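PDB 2OQG: possible transcriptional regulator, ArsR family protein from Rhodococcus sp., which probably binds DNA as a winged helix-turn-helix transcription factor of the ArsR family. Local coordinates for residues A[44-48]-A[49-53]; A[56-60]-A[61-65]. All coordinates share one frame; numbering follows the deposited sequence.

Interaction 1: residues A[44-48]-A[49-53]; sequences LPVSR and QAIAK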
loop_
_atom_site.group_PDB
_atom_site.type_symbol
_atom_site.label_atom_id
_atom_site.label_comp_id
_atom_site.label_asym_id
_atom_site.label_seq_id
_atom_site.Cartn_x
_atom_site.Cartn_y
_atom_site.Cartn_z
ATOM N N LEU A 44 -22.383 2.972 2.617
ATOM C CA LEU A 44 -23.159 4.141 2.211
ATOM C C LEU A 44 -24.279 3.781 1.278
ATOM O O LEU A 44 -24.137 2.831 0.496
ATOM C CB LEU A 44 -22.227 5.110 1.479
ATOM C CG LEU A 44 -21.017 5.616 2.285
ATOM C CD1 LEU A 44 -20.099 6.445 1.391
ATOM C CD2 LEU A 44 -21.440 6.370 3.543
ATOM N N PRO A 45 -25.376 4.546 1.319
ATOM C CA PRO A 45 -26.520 4.319 0.435
ATOM C C PRO A 45 -26.280 4.965 -0.961
ATOM O O PRO A 45 -27.010 5.855 -1.408
ATOM C CB PRO A 45 -27.670 5.016 1.175
ATOM C CG PRO A 45 -27.027 6.154 1.878
ATOM C CD PRO A 45 -25.639 5.646 2.269
ATOM N N VAL A 46 -25.262 4.468 -1.628
ATOM C CA VAL A 46 -24.792 4.979 -2.887
ATOM C C VAL A 46 -24.476 3.731 -3.676
ATOM O O VAL A 46 -23.793 2.820 -3.166
ATOM C CB VAL A 46 -23.441 5.751 -2.698
ATOM C CG1 VAL A 46 -22.966 6.368 -4.010
ATOM C CG2 VAL A 46 -23.562 6.848 -1.627
ATOM N N SER A 47 -24.902 3.697 -4.926
ATOM C CA SER A 47 -24.629 2.537 -5.741
ATOM C C SER A 47 -23.161 2.384 -6.033
ATOM O O SER A 47 -22.418 3.372 -6.018
ATOM C CB SER A 47 -25.355 2.668 -7.070
ATOM O OG SER A 47 -24.664 3.534 -7.940
ATOM N N ARG A 48 -22.748 1.147 -6.317
ATOM C CA ARG A 48 -21.360 0.815 -6.647
ATOM C C ARG A 48 -20.868 1.621 -7.850
ATOM O O ARG A 48 -19.720 2.090 -7.871
ATOM C CB ARG A 48 -21.221 -0.707 -6.890
ATOM C CG ARG A 48 -19.887 -1.193 -7.465
ATOM C CD ARG A 48 -18.771 -1.271 -6.404
ATOM N NE ARG A 48 -17.627 -2.100 -6.794
ATOM C CZ ARG A 48 -16.648 -1.709 -7.618
ATOM N NH1 ARG A 48 -16.666 -0.500 -8.168
ATOM N NH2 ARG A 48 -15.641 -2.527 -7.895
ATOM N N GLN A 49 -21.734 1.811 -8.843
ATOM C CA GLN A 49 -21.352 2.589 -10.036
ATOM C C GLN A 49 -21.204 4.072 -9.730
ATOM O O GLN A 49 -20.296 4.760 -10.275
ATOM C CB GLN A 49 -22.375 2.413 -11.152
ATOM C CG GLN A 49 -22.468 0.956 -11.606
ATOM C CD GLN A 49 -23.365 0.773 -12.830
ATOM O OE1 GLN A 49 -22.961 0.150 -13.809
ATOM N NE2 GLN A 49 -24.578 1.326 -12.782
ATOM N N ALA A 50 -22.052 4.578 -8.844
ATOM C CA ALA A 50 -21.913 5.982 -8.426
ATOM C C ALA A 50 -20.641 6.143 -7.574
ATOM O O ALA A 50 -19.932 7.161 -7.677
ATOM C CB ALA A 50 -23.134 6.461 -7.639
ATOM N N ILE A 51 -20.368 5.172 -6.711
ATOM C CA ILE A 51 -19.126 5.224 -5.886
ATOM C C ILE A 51 -17.911 5.275 -6.805
ATOM O O ILE A 51 -17.006 6.103 -6.624
ATOM C CB ILE A 51 -19.044 4.018 -4.912
ATOM C CG1 ILE A 51 -20.059 4.247 -3.787
ATOM C CG2 ILE A 51 -17.606 3.825 -4.296
ATOM C CD1 ILE A 51 -20.306 3.076 -2.822
ATOM N N ALA A 52 -17.914 4.409 -7.830
ATOM C CA ALA A 52 -16.811 4.403 -8.837
ATOM C C ALA A 52 -16.610 5.776 -9.454
ATOM O O ALA A 52 -15.454 6.237 -9.589
ATOM C CB ALA A 52 -17.080 3.369 -9.916
ATOM N N LYS A 53 -17.718 6.433 -9.821
ATOM C CA LYS A 53 -17.667 7.741 -10.455
ATOM C C LYS A 53 -17.108 8.783 -9.488
ATOM O O LYS A 53 -16.259 9.599 -9.875
ATOM C CB LYS A 53 -19.067 8.192 -10.917
ATOM C CG LYS A 53 -19.516 7.485 -12.187
ATOM C CD LYS A 53 -20.855 8.025 -12.655
ATOM C CE LYS A 53 -21.945 7.043 -12.339
ATOM N NZ LYS A 53 -21.782 5.862 -13.242
#

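Interaction 2: residues A[56-60]-A[61-65]; sequences NALQA and CGLVE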
loop_
_atom_site.group_PDB
_atom_site.type_symbol
_atom_site.label_atom_id
_atom_site.label_comp_id
_atom_site.label_asym_id
_atom_site.label_seq_id
_atom_site.Cartn_x
_atom_site.Cartn_y
_atom_site.Cartn_z
ATOM N N ASN A 56 -13.390 8.196 -9.059
ATOM C CA ASN A 56 -12.608 8.648 -10.236
ATOM C C ASN A 56 -12.439 10.159 -10.160
ATOM O O ASN A 56 -11.331 10.688 -10.443
ATOM C CB ASN A 56 -13.304 8.222 -11.555
ATOM C CG ASN A 56 -13.253 6.726 -11.755
ATOM O OD1 ASN A 56 -12.477 6.047 -11.085
ATOM N ND2 ASN A 56 -14.094 6.187 -12.670
ATOM N N ALA A 57 -13.515 10.854 -9.786
ATOM C CA ALA A 57 -13.468 12.335 -9.713
ATOM C C ALA A 57 -12.495 12.737 -8.621
ATOM O O ALA A 57 -11.641 13.654 -8.828
ATOM C CB ALA A 57 -14.831 12.909 -9.443
ATOM N N LEU A 58 -12.603 12.059 -7.469
ATOM C CA LEU A 58 -11.664 12.358 -6.360
ATOM C C LEU A 58 -10.198 12.060 -6.709
ATOM O O LEU A 58 -9.279 12.833 -6.310
ATOM C CB LEU A 58 -12.077 11.626 -5.077
ATOM C CG LEU A 58 -13.413 12.066 -4.510
ATOM C CD1 LEU A 58 -13.850 11.083 -3.403
ATOM C CD2 LEU A 58 -13.326 13.538 -3.958
ATOM N N GLN A 59 -9.925 10.965 -7.417
ATOM C CA GLN A 59 -8.536 10.682 -7.802
ATOM C C GLN A 59 -8.040 11.683 -8.827
ATOM O O GLN A 59 -6.859 12.099 -8.790
ATOM C CB GLN A 59 -8.417 9.260 -8.372
ATOM C CG GLN A 59 -8.800 8.194 -7.408
ATOM C CD GLN A 59 -8.746 6.808 -8.040
ATOM O OE1 GLN A 59 -7.706 6.172 -8.114
ATOM N NE2 GLN A 59 -9.869 6.381 -8.549
ATOM N N ALA A 60 -8.934 12.095 -9.737
ATOM C CA ALA A 60 -8.502 12.974 -10.826
ATOM C C ALA A 60 -8.060 14.326 -10.317
ATOM O O ALA A 60 -7.293 14.999 -10.977
ATOM C CB ALA A 60 -9.643 13.157 -11.900
ATOM N N CYS A 61 -8.614 14.773 -9.196
ATOM C CA CYS A 61 -8.243 16.099 -8.700
ATOM C C CYS A 61 -7.279 15.958 -7.524
ATOM O O CYS A 61 -6.914 16.967 -6.905
ATOM C CB CYS A 61 -9.510 16.886 -8.338
ATOM S SG CYS A 61 -10.278 16.272 -6.894
ATOM N N GLY A 62 -6.819 14.736 -7.252
ATOM C CA GLY A 62 -5.751 14.521 -6.278
ATOM C C GLY A 62 -6.175 14.355 -4.831
ATOM O O GLY A 62 -5.324 14.306 -3.922
ATOM N N LEU A 63 -7.471 14.228 -4.591
ATOM C CA LEU A 63 -7.956 14.094 -3.200
ATOM C C LEU A 63 -7.907 12.676 -2.660
ATOM O O LEU A 63 -7.977 12.427 -1.422
ATOM C CB LEU A 63 -9.408 14.602 -3.109
ATOM C CG LEU A 63 -9.506 16.132 -3.182
ATOM C CD1 LEU A 63 -10.939 16.562 -3.360
ATOM C CD2 LEU A 63 -8.979 16.721 -1.865
ATOM N N VAL A 64 -7.821 11.730 -3.593
ATOM C CA VAL A 64 -7.770 10.272 -3.286
ATOM C C VAL A 64 -6.721 9.614 -4.132
ATOM O O VAL A 64 -6.508 10.007 -5.324
ATOM C CB VAL A 64 -9.188 9.601 -3.531
ATOM C CG1 VAL A 64 -9.117 8.121 -3.577
ATOM C CG2 VAL A 64 -10.177 10.132 -2.503
ATOM N N GLU A 65 -6.048 8.603 -3.543
ATOM C CA GLU A 65 -5.201 7.748 -4.347
ATOM C C GLU A 65 -5.629 6.280 -4.202
ATOM O O GLU A 65 -6.072 5.862 -3.118
ATOM C CB GLU A 65 -3.705 7.910 -4.031
ATOM C CG GLU A 65 -3.311 7.455 -2.652
ATOM C CD GLU A 65 -1.838 7.741 -2.329
ATOM O OE1 GLU A 65 -1.116 8.287 -3.216
ATOM O OE2 GLU A 65 -1.408 7.463 -1.157
HETATM O O HOH W 1 -4.783 11.106 -6.884
#

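Interaction 1: residues A[44-48]-A[49-53]
Ile51 reaches back from the first turn of helix 48-60 to the residues that lead into it, and its CG1 lies 3.6 Å from Val46 CG1. The two branched side chains meet at a slant. With CG1 of Ile51 anti to its own carbonyl carbon (chi1 -73°), the longer branch runs back along the incoming chain, and its end, CD1, comes to 3.5 Å from Val46 O. Val46 CG1 serves a second neighbour as well, since Ala50 CB also lies 3.6 Å from it. Such a valine before the cap and an isoleucine within the first turn give the helix start an apolar flank, a hydrophobic staple in its placing.

Ser47 is the N-cap. A short hydroxyl-bearing side chain suits this place because it can fold over the backbone: OG stands between the backbone N and the carbonyl carbon (chi1 79°) and accepts a bond of 3.0 Å from Ala50 N, an amide of the first turn with no carbonyl of the helix four residues back to bond. Ser47 O then takes the 2.8 Å bond from Ile51 N, and Arg48 O accepts from Ala52 N at 2.9 Å. In the conformer modelled here, Arg48 NH1 lies loosely 4.3 Å from Ala52 CB, the methyl at an edge of the guanidinium.

This is the turn and the beginning of the second helix in the helix-turn-helix. In that same conformer Arg48 touches Ala37 and Ser38, and Ile51 packs on Leu40 and Ala41, all of helix 37-43, while Val46 rests on Thr22 of helix 21-32.

Interaction 2: residues A[56-60]-A[61-65]
Leu58 O is gripped by two backbone amides: Leu63 N donates to it at 2.9 Å, nearly in line with the carbonyl bond, and Val64 N at 3.3 Å from above the carbonyl plane. The first of these, with the bond from Gly62 N to Gln59 O, defines a Schellman motif that ends helix 48-60 and turns the chain into strand 64-69, the first strand of the wing. Gly62 is the C-prime residue. Its positive phi (87°) would press a side chain against the preceding carbonyl oxygen, so glycine fits here.

Beyond the turn the chain doubles back on the helix, and leucine and valine suit the buried side of the bend. Leu58 CB meets Val64 CG2 at 3.5 Å, while Leu58 CD2 lies 3.9 Å from Leu63 CD1. Val64 uses both branches: CG1, anti to its backbone N (chi1 165°), faces Gln59 CG at 3.8 Å, and CG2 turns to Leu58. The aliphatic part of Gln59 lies against one branch of the valine. Cys61, compact enough for its buried place, touches Ala17 of helix 5-17, as Leu58 does, and Val64 meets Leu27 and Leu30 of helix 21-32. Leu63 and Glu65 bond through their backbones to Leu78 and Arg76, leading into the two-stranded hairpin.

Gln59 CA approaches Val64 O in a CA-H...O contact of 3.3 Å, and a water donates to both that oxygen and Gln59 O, bridging the helix end to the strand.

How the interactions relate
Interactions 1 and 2 lie at the two ends of one helix, 48-60, with their centres about 15 Å apart. Interaction 1 is at the surface, and there a serine hydroxyl supplies an acceptor for one amide of the first turn. Interaction 2 is partly buried and nearer the middle of the chain; backbone amides, helped by a glycine, take up carbonyls of the last turn. Each end adds an apolar contact, more exposed in 44-53 and more buried in 56-65, where leucines and a valine pack against helices 5-17 and 21-32. Interaction 1 joins the second helix of the helix-turn-helix, which in this family usually reads DNA, to the turn and helix 37-43; interaction 2 ties it to the wing.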